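Local coordinates for mandelate racemase/muconate lactonizing enzyme-like protein (Rubrobacter xylanophilus DSM 9941, PDB 3CYJ), which is of unknown function but belongs to the mandelate racemase/muconate lactonizing enzyme family of the enolase superfamily and binds a sodium ion in its barrel domain, at residues G50-D55 against V102-I107; M165-E170 against V193-A198; G242-A247 against V264-A269. One frame throughout, in Å; residues are numbered along the deposited sequence.

Contact 1 (G50-D55 against V102-I107); sequences GYTYGD and VSAVDI
This contact lies in the N-terminal alpha+beta domain of the enolase superfamily, where strand 46-53 of the antiparallel sheet packs on helix 97-116. The axes of segments 50-53 and 102-107 come within 5.8 Å, at 156°, so strand and helix run nearly antiparallel. Gly50 has no side chain, and the helix closes directly on its backbone. Ile107 CG2 meets Gly50 CA at 3.5 Å. With CG1 at chi1 -64°, the CG2 branch of Ile107 points opposite its own backbone N and reaches the strand. The other branch of Ile107 ends in CD1, which rests 3.8 Å from Tyr51 O. Gly50 CA also makes a CA-H...O contact to the helix carbonyl, Ala104 O. The side chain of Tyr51 leaves the strand away from the helix, and its ring lies against Met36 and Ala299. Thr52 points toward the helix. Thr52 OG1 is hydrogen-bonded to Thr272 O, on the barrel side, while its methyl serves the helix contact. No hydrogen bond joins the two segments; they meet by van der Waals packing and one CA-H...O contact. Ala104 CB sits against the strand backbone, 3.8 Å from Tyr51 C, with Thr52 CG2 4.1 Å from the same methyl.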
ATOM      1  N   GLY A  50     -30.002 -33.692   3.518  1.00 45.65           N
ATOM      2  CA  GLY A  50     -29.473 -32.339   3.492  1.00 43.73           C
ATOM      3  C   GLY A  50     -30.442 -31.491   2.694  1.00 43.65           C
ATOM      4  O   GLY A  50     -31.215 -32.042   1.888  1.00 43.71           O
ATOM      5  N   TYR A  51     -30.436 -30.171   2.910  1.00 41.92           N
ATOM      6  CA  TYR A  51     -31.313 -29.309   2.134  1.00 41.76           C
ATOM      7  C   TYR A  51     -30.678 -27.945   1.864  1.00 41.69           C
ATOM      8  O   TYR A  51     -29.645 -27.608   2.443  1.00 41.31           O
ATOM      9  CB  TYR A  51     -32.654 -29.122   2.855  1.00 40.94           C
ATOM     10  CG  TYR A  51     -32.505 -28.549   4.270  1.00 42.90           C
ATOM     11  CD1 TYR A  51     -32.558 -27.193   4.463  1.00 39.91           C
ATOM     12  CD2 TYR A  51     -32.315 -29.390   5.409  1.00 42.53           C
ATOM     13  CE1 TYR A  51     -32.428 -26.640   5.706  1.00 44.60           C
ATOM     14  CE2 TYR A  51     -32.163 -28.831   6.703  1.00 45.35           C
ATOM     15  CZ  TYR A  51     -32.231 -27.434   6.829  1.00 47.08           C
ATOM     16  OH  TYR A  51     -32.127 -26.771   8.037  1.00 47.58           O
ATOM     17  N   THR A  52     -31.305 -27.159   0.986  1.00 41.35           N
ATOM     18  CA  THR A  52     -30.899 -25.771   0.829  1.00 41.50           C
ATOM     19  C   THR A  52     -32.177 -25.001   0.603  1.00 42.47           C
ATOM     20  O   THR A  52     -33.232 -25.618   0.418  1.00 44.30           O
ATOM     21  CB  THR A  52     -29.857 -25.597  -0.356  1.00 41.46           C
ATOM     22  OG1 THR A  52     -29.269 -24.288  -0.311  1.00 40.77           O
ATOM     23  CG2 THR A  52     -30.497 -25.894  -1.749  1.00 36.59           C
ATOM     24  N   TYR A  53     -32.131 -23.678   0.685  1.00 42.17           N
ATOM     25  CA  TYR A  53     -33.286 -22.832   0.358  1.00 42.66           C
ATOM     26  C   TYR A  53     -32.905 -22.024  -0.892  1.00 42.66           C
ATOM     27  O   TYR A  53     -31.828 -21.420  -0.939  1.00 42.75           O
ATOM     28  CB  TYR A  53     -33.612 -21.880   1.502  1.00 41.75           C
ATOM     29  CG  TYR A  53     -34.038 -22.605   2.753  1.00 45.41           C
ATOM     30  CD1 TYR A  53     -35.346 -23.097   2.878  1.00 46.90           C
ATOM     31  CD2 TYR A  53     -33.153 -22.819   3.800  1.00 46.72           C
ATOM     32  CE1 TYR A  53     -35.758 -23.774   3.998  1.00 46.10           C
ATOM     33  CE2 TYR A  53     -33.556 -23.497   4.954  1.00 47.61           C
ATOM     34  CZ  TYR A  53     -34.877 -23.964   5.039  1.00 48.38           C
ATOM     35  OH  TYR A  53     -35.347 -24.616   6.150  1.00 47.01           O
ATOM     36  N   GLY A  54     -33.756 -22.020  -1.906  1.00 42.86           N
ATOM     37  CA  GLY A  54     -33.381 -21.345  -3.138  1.00 43.48           C
ATOM     38  C   GLY A  54     -34.393 -21.652  -4.213  1.00 43.30           C
ATOM     39  O   GLY A  54     -35.529 -21.965  -3.893  1.00 43.33           O
ATOM     40  N   ASP A  55     -33.981 -21.564  -5.484  1.00 42.88           N
ATOM     41  CA  ASP A  55     -34.909 -21.788  -6.577  1.00 41.91           C
ATOM     42  C   ASP A  55     -35.085 -23.300  -6.800  1.00 41.97           C
ATOM     43  O   ASP A  55     -34.118 -24.079  -6.585  1.00 41.37           O
ATOM     44  CB  ASP A  55     -34.446 -21.087  -7.861  1.00 41.40           C
ATOM     45  CG  ASP A  55     -35.519 -21.154  -8.973  1.00 43.01           C
ATOM     46  OD1 ASP A  55     -36.645 -20.658  -8.728  1.00 41.41           O
ATOM     47  OD2 ASP A  55     -35.257 -21.747 -10.038  1.00 39.74           O
ATOM     48  N   VAL A 102     -24.470 -28.191  -4.479  1.00 37.26           N
ATOM     49  CA  VAL A 102     -23.353 -28.875  -3.792  1.00 36.55           C
ATOM     50  C   VAL A 102     -23.566 -28.917  -2.258  1.00 36.89           C
ATOM     51  O   VAL A 102     -23.347 -29.934  -1.610  1.00 37.54           O
ATOM     52  CB  VAL A 102     -21.978 -28.235  -4.120  1.00 36.44           C
ATOM     53  CG1 VAL A 102     -20.928 -28.785  -3.192  1.00 36.85           C
ATOM     54  CG2 VAL A 102     -21.547 -28.539  -5.583  1.00 33.55           C
ATOM     55  N   SER A 103     -24.019 -27.817  -1.682  1.00 36.72           N
ATOM     56  CA  SER A 103     -24.206 -27.720  -0.235  1.00 37.64           C
ATOM     57  C   SER A 103     -25.229 -28.736   0.283  1.00 38.61           C
ATOM     58  O   SER A 103     -24.980 -29.455   1.256  1.00 39.19           O
ATOM     59  CB  SER A 103     -24.689 -26.302   0.114  1.00 37.98           C
ATOM     60  OG  SER A 103     -23.665 -25.369  -0.184  1.00 37.89           O
ATOM     61  N   ALA A 104     -26.394 -28.764  -0.361  1.00 38.91           N
ATOM     62  CA  ALA A 104     -27.468 -29.686   0.002  1.00 39.66           C
ATOM     63  C   ALA A 104     -26.961 -31.113  -0.074  1.00 39.75           C
ATOM     64  O   ALA A 104     -27.196 -31.892   0.832  1.00 41.25           O
ATOM     65  CB  ALA A 104     -28.668 -29.509  -0.964  1.00 38.80           C
ATOM     66  N   VAL A 105     -26.275 -31.459  -1.165  1.00 39.13           N
ATOM     67  CA  VAL A 105     -25.726 -32.793  -1.318  1.00 38.50           C
ATOM     68  C   VAL A 105     -24.652 -33.134  -0.246  1.00 39.84           C
ATOM     69  O   VAL A 105     -24.658 -34.215   0.332  1.00 40.35           O
ATOM     70  CB  VAL A 105     -25.147 -32.995  -2.695  1.00 37.80           C
ATOM     71  CG1 VAL A 105     -24.509 -34.375  -2.789  1.00 38.39           C
ATOM     72  CG2 VAL A 105     -26.227 -32.894  -3.745  1.00 36.82           C
ATOM     73  N   ASP A 106     -23.763 -32.184   0.039  1.00 39.68           N
ATOM     74  CA  ASP A 106     -22.738 -32.374   1.043  1.00 39.57           C
ATOM     75  C   ASP A 106     -23.307 -32.620   2.465  1.00 39.04           C
ATOM     76  O   ASP A 106     -22.759 -33.383   3.230  1.00 37.24           O
ATOM     77  CB  ASP A 106     -21.814 -31.161   1.054  1.00 39.58           C
ATOM     78  CG  ASP A 106     -20.671 -31.310   2.068  1.00 40.64           C
ATOM     79  OD1 ASP A 106     -19.642 -31.975   1.760  1.00 42.25           O
ATOM     80  OD2 ASP A 106     -20.795 -30.721   3.156  1.00 37.37           O
ATOM     81  N   ILE A 107     -24.376 -31.916   2.809  1.00 38.25           N
ATOM     82  CA  ILE A 107     -24.991 -32.031   4.099  1.00 38.80           C
ATOM     83  C   ILE A 107     -25.656 -33.396   4.208  1.00 40.56           C
ATOM     84  O   ILE A 107     -25.598 -34.036   5.252  1.00 40.78           O
ATOM     85  CB  ILE A 107     -26.051 -30.931   4.287  1.00 38.90           C
ATOM     86  CG1 ILE A 107     -25.390 -29.537   4.282  1.00 37.78           C
ATOM     87  CG2 ILE A 107     -26.862 -31.148   5.545  1.00 36.36           C
ATOM     88  CD1 ILE A 107     -26.375 -28.438   4.098  1.00 32.48           C
TER

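Contact 2 (M165-E170 against V193-A198); sequences MKVGRE and VDANGA. With NA (sodium ion), chain E.
Asp194 OD2 binds the sodium ion at 2.5 Å and accepts a hydrogen bond from Lys166 NZ at 3.1 Å, part of a salt bridge. Both residues sit at the C-terminal ends of parallel strands 162-166 and 190-194 in the enolase-type barrel, where this superfamily places its metal site. Glu221 and Glu222 complete the protein ligands. Lys166 and Asp194 lie side by side on the inner face of the sheet. The lysine chain bends at chi2 (-58°), and NZ meets the carboxylate from above its plane. The CD and CE methylenes of Lys166 pass the Asn196 amide, with CD 3.5 Å from Asn196 ND2. The second oxygen, Asp194 OD1, accepts from Asn196 N at 2.9 Å in an Asx turn. This bond and the sodium hold the carboxylate at both oxygens.

The backbones pair in parallel. Asp194 N donates to Met165 O at 2.9 Å, and Val167 N donates to Asp194 O with an N-H...O angle of 163°. On the outer face Met165 and Val193 point the same way. Just past the strand end, Val167 crosses Val193 at about a right angle, CG1 to CG1 3.9 Å. Helix 174-185, the crossover of this beta-alpha-beta unit, covers Met165 and Val167. Beyond the strands, Ala198 CB lies 3.6 Å from Gly168 O, and one water donates to both Gly168 O and Ala198 O.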
ATOM      1  N   MET A 165     -33.463  -7.460  13.464  1.00 38.00           N
ATOM      2  CA  MET A 165     -34.563  -6.904  12.658  1.00 37.09           C
ATOM      3  C   MET A 165     -34.036  -6.259  11.327  1.00 37.09           C
ATOM      4  O   MET A 165     -32.843  -5.973  11.181  1.00 35.98           O
ATOM      5  CB  MET A 165     -35.374  -5.885  13.477  1.00 36.21           C
ATOM      6  CG  MET A 165     -34.573  -4.725  14.074  1.00 33.46           C
ATOM      7  SD  MET A 165     -35.516  -3.323  14.831  1.00 30.75           S
ATOM      8  CE  MET A 165     -36.464  -2.659  13.454  1.00 29.36           C
ATOM      9  N   LYS A 166     -34.934  -6.057  10.364  1.00 38.17           N
ATOM     10  CA  LYS A 166     -34.615  -5.364   9.129  1.00 37.14           C
ATOM     11  C   LYS A 166     -34.808  -3.853   9.208  1.00 37.99           C
ATOM     12  O   LYS A 166     -35.716  -3.348   9.871  1.00 36.96           O
ATOM     13  CB  LYS A 166     -35.466  -5.927   7.996  1.00 38.92           C
ATOM     14  CG  LYS A 166     -35.516  -7.460   7.901  1.00 37.66           C
ATOM     15  CD  LYS A 166     -34.140  -8.048   7.746  1.00 40.17           C
ATOM     16  CE  LYS A 166     -34.204  -9.354   6.993  1.00 41.71           C
ATOM     17  NZ  LYS A 166     -33.002 -10.148   7.292  1.00 43.63           N
ATOM     18  N   VAL A 167     -33.924  -3.127   8.527  1.00 38.28           N
ATOM     19  CA  VAL A 167     -34.006  -1.668   8.389  1.00 38.04           C
ATOM     20  C   VAL A 167     -33.687  -1.310   6.944  1.00 38.42           C
ATOM     21  O   VAL A 167     -33.128  -2.118   6.189  1.00 37.26           O
ATOM     22  CB  VAL A 167     -32.917  -0.897   9.260  1.00 38.97           C
ATOM     23  CG1 VAL A 167     -33.241  -0.952  10.710  1.00 37.06           C
ATOM     24  CG2 VAL A 167     -31.482  -1.431   8.947  1.00 35.63           C
ATOM     25  N   GLY A 168     -33.983  -0.078   6.575  1.00 38.79           N
ATOM     26  CA  GLY A 168     -33.387   0.436   5.333  1.00 41.26           C
ATOM     27  C   GLY A 168     -34.293   0.531   4.128  1.00 43.43           C
ATOM     28  O   GLY A 168     -33.898   1.154   3.110  1.00 43.85           O
ATOM     29  N   ARG A 169     -35.482  -0.092   4.219  1.00 43.61           N
ATOM     30  CA  ARG A 169     -36.467  -0.051   3.133  1.00 45.56           C
ATOM     31  C   ARG A 169     -37.194   1.311   3.031  1.00 47.46           C
ATOM     32  O   ARG A 169     -37.318   1.877   1.941  1.00 47.68           O
ATOM     33  CB  ARG A 169     -37.474  -1.207   3.260  1.00 45.49           C
ATOM     34  CG  ARG A 169     -38.379  -1.336   2.062  1.00 43.31           C
ATOM     35  CD  ARG A 169     -39.236  -2.579   2.115  1.00 42.01           C
ATOM     36  NE  ARG A 169     -39.893  -2.660   0.821  1.00 45.77           N
ATOM     37  CZ  ARG A 169     -39.408  -3.326  -0.225  1.00 48.50           C
ATOM     38  NH1 ARG A 169     -40.046  -3.280  -1.377  1.00 47.61           N
ATOM     39  NH2 ARG A 169     -38.283  -4.048  -0.123  1.00 48.16           N
ATOM     40  N   GLU A 170     -37.665   1.822   4.171  1.00 48.61           N
ATOM     41  CA  GLU A 170     -38.154   3.186   4.282  1.00 49.93           C
ATOM     42  C   GLU A 170     -37.413   3.943   5.393  1.00 48.67           C
ATOM     43  O   GLU A 170     -37.901   4.065   6.526  1.00 48.34           O
ATOM     44  CB  GLU A 170     -39.657   3.198   4.538  1.00 51.15           C
ATOM     45  CG  GLU A 170     -40.499   3.170   3.220  1.00 59.23           C
ATOM     46  CD  GLU A 170     -41.999   3.059   3.487  1.00 67.51           C
ATOM     47  OE1 GLU A 170     -42.603   4.025   4.049  1.00 68.24           O
ATOM     48  OE2 GLU A 170     -42.558   1.991   3.137  1.00 72.10           O
ATOM     49  N   VAL A 193     -29.286  -5.048  13.650  1.00 37.10           N
ATOM     50  CA  VAL A 193     -30.014  -4.663  12.410  1.00 35.64           C
ATOM     51  C   VAL A 193     -29.382  -5.221  11.119  1.00 35.52           C
ATOM     52  O   VAL A 193     -28.172  -5.449  11.042  1.00 35.00           O
ATOM     53  CB  VAL A 193     -30.323  -3.125  12.304  1.00 35.04           C
ATOM     54  CG1 VAL A 193     -31.178  -2.605  13.556  1.00 33.86           C
ATOM     55  CG2 VAL A 193     -29.056  -2.303  12.086  1.00 36.36           C
ATOM     56  N   ASP A 194     -30.220  -5.430  10.109  1.00 34.98           N
ATOM     57  CA  ASP A 194     -29.782  -5.935   8.841  1.00 35.54           C
ATOM     58  C   ASP A 194     -30.368  -5.033   7.756  1.00 36.49           C
ATOM     59  O   ASP A 194     -31.576  -4.857   7.703  1.00 35.87           O
ATOM     60  CB  ASP A 194     -30.203  -7.397   8.683  1.00 33.86           C
ATOM     61  CG  ASP A 194     -29.703  -8.028   7.376  1.00 36.25           C
ATOM     62  OD1 ASP A 194     -29.033  -7.386   6.501  1.00 36.49           O
ATOM     63  OD2 ASP A 194     -30.040  -9.197   7.168  1.00 37.74           O
ATOM     64  N   ALA A 195     -29.499  -4.481   6.891  1.00 36.91           N
ATOM     65  CA  ALA A 195     -29.927  -3.504   5.871  1.00 37.13           C
ATOM     66  C   ALA A 195     -30.040  -4.184   4.490  1.00 37.91           C
ATOM     67  O   ALA A 195     -30.586  -3.601   3.531  1.00 38.50           O
ATOM     68  CB  ALA A 195     -28.958  -2.318   5.823  1.00 36.68           C
ATOM     69  N   ASN A 196     -29.520  -5.415   4.395  1.00 37.68           N
ATOM     70  CA  ASN A 196     -29.560  -6.182   3.152  1.00 38.24           C
ATOM     71  C   ASN A 196     -29.119  -5.324   1.965  1.00 38.22           C
ATOM     72  O   ASN A 196     -29.804  -5.294   0.911  1.00 38.44           O
ATOM     73  CB  ASN A 196     -30.989  -6.741   2.918  1.00 38.95           C
ATOM     74  CG  ASN A 196     -31.347  -7.826   3.931  1.00 39.58           C
ATOM     75  OD1 ASN A 196     -31.060  -8.995   3.678  1.00 42.59           O
ATOM     76  ND2 ASN A 196     -31.873  -7.436   5.126  1.00 36.84           N
ATOM     77  N   GLY A 197     -28.023  -4.591   2.166  1.00 37.26           N
ATOM     78  CA  GLY A 197     -27.403  -3.759   1.126  1.00 37.73           C
ATOM     79  C   GLY A 197     -28.183  -2.529   0.679  1.00 37.96           C
ATOM     80  O   GLY A 197     -27.963  -2.020  -0.417  1.00 37.15           O
ATOM     81  N   ALA A 198     -29.071  -2.033   1.534  1.00 37.23           N
ATOM     82  CA  ALA A 198     -29.978  -0.961   1.136  1.00 37.63           C
ATOM     83  C   ALA A 198     -29.378   0.432   1.009  1.00 37.80           C
ATOM     84  O   ALA A 198     -30.001   1.299   0.380  1.00 39.72           O
ATOM     85  CB  ALA A 198     -31.201  -0.924   2.095  1.00 36.92           C
TER
HETATM   86 NA    NA E 371     -28.632 -10.264   5.455  1.00 55.39          NA
HETATM   87  O   HOH W   1     -32.178   3.334   1.477  1.00 61.43           O

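Contact 3 (G242-A247 against V264-A269); sequences GVAIAA and VDILQA
The carboxamide of Gln268 turns one face to the backbone of Ala247 and the methyl of Ala246. Ala247 N stands over that face, 4.0 Å from Gln268 CD, and Gln268 NE2 lies 3.4 Å from Ala247 C. Gln268 OE1 reaches Ala246 CB on the same side. The group is held by its polar ends: OE1 is hydrogen-bonded to Tyr219 OH, and NE2 makes a weak bond to Glu221 OE2, a sodium ligand.

The second flat group is the Asp265 carboxylate. Its OD2 accepts from Ile245 N at 2.7 Å, in a nearly straight bond (164°) that uses the anti lone pair. With CG beside its own backbone N (chi1 -54°), the carboxylate swings back to Ile245, near the start of the neighbouring strand. The same OD2 forms a salt bridge with Lys202 of a neighbouring subunit.

Ile245 O is gripped twice, by Asp265 N at 2.9 Å and by Ile266 N at 3.1 Å. Parallel pairing then continues with a weak bond from Ala247 N to Ile266 O, followed by Gln268 N to Ala247 O. Apolar contacts flank this ladder. Ala244 CB and Ile266 CD1 are tight at 3.5 Å, and Ala247 CB meets Val264 CG1 on the other face.

These are adjacent parallel strands of the barrel, joined by helix 254-261 as a beta-alpha-beta unit. Strand 219-221 pairs with 244-247 on its other edge, and strand 294-296 pairs with 266-269. Helix 229-238 packs on Ala247, and helix 283-290 on Leu267.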
ATOM      1  N   GLY A 242     -18.512  -0.463  19.377  1.00 39.67           N
ATOM      2  CA  GLY A 242     -19.590  -1.319  19.844  1.00 39.33           C
ATOM      3  C   GLY A 242     -20.654  -1.657  18.794  1.00 40.76           C
ATOM      4  O   GLY A 242     -21.604  -2.392  19.093  1.00 40.69           O
ATOM      5  N   VAL A 243     -20.548  -1.128  17.573  1.00 39.96           N
ATOM      6  CA  VAL A 243     -21.466  -1.619  16.527  1.00 39.56           C
ATOM      7  C   VAL A 243     -20.660  -2.501  15.568  1.00 39.13           C
ATOM      8  O   VAL A 243     -19.845  -2.003  14.818  1.00 39.21           O
ATOM      9  CB  VAL A 243     -22.203  -0.465  15.760  1.00 39.04           C
ATOM     10  CG1 VAL A 243     -23.165  -0.998  14.602  1.00 37.99           C
ATOM     11  CG2 VAL A 243     -22.971   0.414  16.735  1.00 37.51           C
ATOM     12  N   ALA A 244     -20.864  -3.801  15.611  1.00 38.02           N
ATOM     13  CA  ALA A 244     -20.115  -4.672  14.704  1.00 38.63           C
ATOM     14  C   ALA A 244     -20.620  -4.631  13.239  1.00 38.52           C
ATOM     15  O   ALA A 244     -21.826  -4.692  12.964  1.00 37.76           O
ATOM     16  CB  ALA A 244     -20.129  -6.084  15.230  1.00 38.52           C
ATOM     17  N   ILE A 245     -19.699  -4.448  12.307  1.00 39.09           N
ATOM     18  CA  ILE A 245     -20.069  -4.444  10.894  1.00 39.13           C
ATOM     19  C   ILE A 245     -19.991  -5.864  10.423  1.00 38.40           C
ATOM     20  O   ILE A 245     -18.944  -6.452  10.514  1.00 39.87           O
ATOM     21  CB  ILE A 245     -19.169  -3.489  10.051  1.00 39.76           C
ATOM     22  CG1 ILE A 245     -19.280  -2.017  10.552  1.00 40.44           C
ATOM     23  CG2 ILE A 245     -19.493  -3.599   8.558  1.00 39.67           C
ATOM     24  CD1 ILE A 245     -20.763  -1.362  10.493  1.00 37.60           C
ATOM     25  N   ALA A 246     -21.107  -6.451   9.969  1.00 38.61           N
ATOM     26  CA  ALA A 246     -21.108  -7.881   9.541  1.00 38.27           C
ATOM     27  C   ALA A 246     -21.523  -8.071   8.064  1.00 38.11           C
ATOM     28  O   ALA A 246     -22.356  -7.315   7.533  1.00 36.89           O
ATOM     29  CB  ALA A 246     -22.030  -8.722  10.430  1.00 37.26           C
ATOM     30  N   ALA A 247     -20.962  -9.102   7.418  1.00 38.66           N
ATOM     31  CA  ALA A 247     -21.325  -9.408   6.034  1.00 39.70           C
ATOM     32  C   ALA A 247     -20.892 -10.806   5.706  1.00 40.27           C
ATOM     33  O   ALA A 247     -20.106 -11.365   6.444  1.00 39.55           O
ATOM     34  CB  ALA A 247     -20.698  -8.403   5.089  1.00 40.14           C
ATOM     35  N   VAL A 264     -14.503  -6.558   7.410  1.00 41.10           N
ATOM     36  CA  VAL A 264     -15.628  -6.579   8.373  1.00 39.84           C
ATOM     37  C   VAL A 264     -15.158  -6.822   9.796  1.00 40.17           C
ATOM     38  O   VAL A 264     -14.001  -7.231  10.003  1.00 38.98           O
ATOM     39  CB  VAL A 264     -16.687  -7.699   8.051  1.00 40.45           C
ATOM     40  CG1 VAL A 264     -17.375  -7.447   6.699  1.00 39.97           C
ATOM     41  CG2 VAL A 264     -16.073  -9.092   8.068  1.00 36.91           C
ATOM     42  N   ASP A 265     -16.059  -6.585  10.770  1.00 38.89           N
ATOM     43  CA  ASP A 265     -15.819  -6.996  12.146  1.00 38.61           C
ATOM     44  C   ASP A 265     -16.280  -8.443  12.376  1.00 38.41           C
ATOM     45  O   ASP A 265     -15.741  -9.145  13.252  1.00 39.25           O
ATOM     46  CB  ASP A 265     -16.548  -6.067  13.135  1.00 38.98           C
ATOM     47  CG  ASP A 265     -16.208  -4.582  12.917  1.00 42.13           C
ATOM     48  OD1 ASP A 265     -15.006  -4.233  12.974  1.00 50.06           O
ATOM     49  OD2 ASP A 265     -17.117  -3.758  12.682  1.00 37.75           O
ATOM     50  N   ILE A 266     -17.321  -8.871  11.662  1.00 36.75           N
ATOM     51  CA  ILE A 266     -17.882 -10.195  11.845  1.00 36.97           C
ATOM     52  C   ILE A 266     -18.156 -10.882  10.493  1.00 37.47           C
ATOM     53  O   ILE A 266     -18.834 -10.329   9.639  1.00 36.53           O
ATOM     54  CB  ILE A 266     -19.206 -10.175  12.703  1.00 37.48           C
ATOM     55  CG1 ILE A 266     -18.983  -9.488  14.056  1.00 37.80           C
ATOM     56  CG2 ILE A 266     -19.717 -11.607  12.941  1.00 35.10           C
ATOM     57  CD1 ILE A 266     -20.112  -9.571  14.992  1.00 40.15           C
ATOM     58  N   LEU A 267     -17.609 -12.086  10.304  1.00 38.59           N
ATOM     59  CA  LEU A 267     -17.753 -12.791   9.059  1.00 38.88           C
ATOM     60  C   LEU A 267     -18.948 -13.736   9.150  1.00 38.99           C
ATOM     61  O   LEU A 267     -19.148 -14.391  10.181  1.00 38.98           O
ATOM     62  CB  LEU A 267     -16.476 -13.550   8.739  1.00 39.25           C
ATOM     63  CG  LEU A 267     -16.454 -14.377   7.426  1.00 41.81           C
ATOM     64  CD1 LEU A 267     -16.732 -13.495   6.276  1.00 46.12           C
ATOM     65  CD2 LEU A 267     -15.124 -14.940   7.136  1.00 45.93           C
ATOM     66  N   GLN A 268     -19.745 -13.800   8.085  1.00 38.29           N
ATOM     67  CA  GLN A 268     -20.891 -14.672   8.057  1.00 38.74           C
ATOM     68  C   GLN A 268     -20.768 -15.633   6.916  1.00 39.33           C
ATOM     69  O   GLN A 268     -20.202 -15.297   5.886  1.00 39.80           O
ATOM     70  CB  GLN A 268     -22.161 -13.880   7.813  1.00 38.54           C
ATOM     71  CG  GLN A 268     -22.388 -12.774   8.791  1.00 41.21           C
ATOM     72  CD  GLN A 268     -23.572 -11.926   8.418  1.00 43.23           C
ATOM     73  OE1 GLN A 268     -24.232 -11.414   9.279  1.00 49.91           O
ATOM     74  NE2 GLN A 268     -23.822 -11.746   7.128  1.00 47.47           N
ATOM     75  N   ALA A 269     -21.313 -16.839   7.091  1.00 39.45           N
ATOM     76  CA  ALA A 269     -21.555 -17.712   5.962  1.00 38.58           C
ATOM     77  C   ALA A 269     -22.819 -18.555   6.220  1.00 38.23           C
ATOM     78  O   ALA A 269     -23.332 -18.628   7.332  1.00 37.32           O
ATOM     79  CB  ALA A 269     -20.302 -18.556   5.608  1.00 36.96           C
TER

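The contacts follow one another along the chain without overlap. Contact 1 belongs to the N-terminal domain, contacts 2 and 3 to the barrel. Contacts 2 and 3 share the barrel sheet, with centres 15 Å apart. Strand 219-221 lies between them in the sheet. Asp194 of contact 2 binds the sodium ion, and the Gln268 side chain of contact 3 comes within about 5 Å of it, so both border that site. Contact 1 lies 26 Å from contact 2 and 25 Å from contact 3, centre to centre, on the opposite side of the chain's centre. The chain thus combines an alpha+beta N-terminal domain with a barrel whose parallel strands carry the metal.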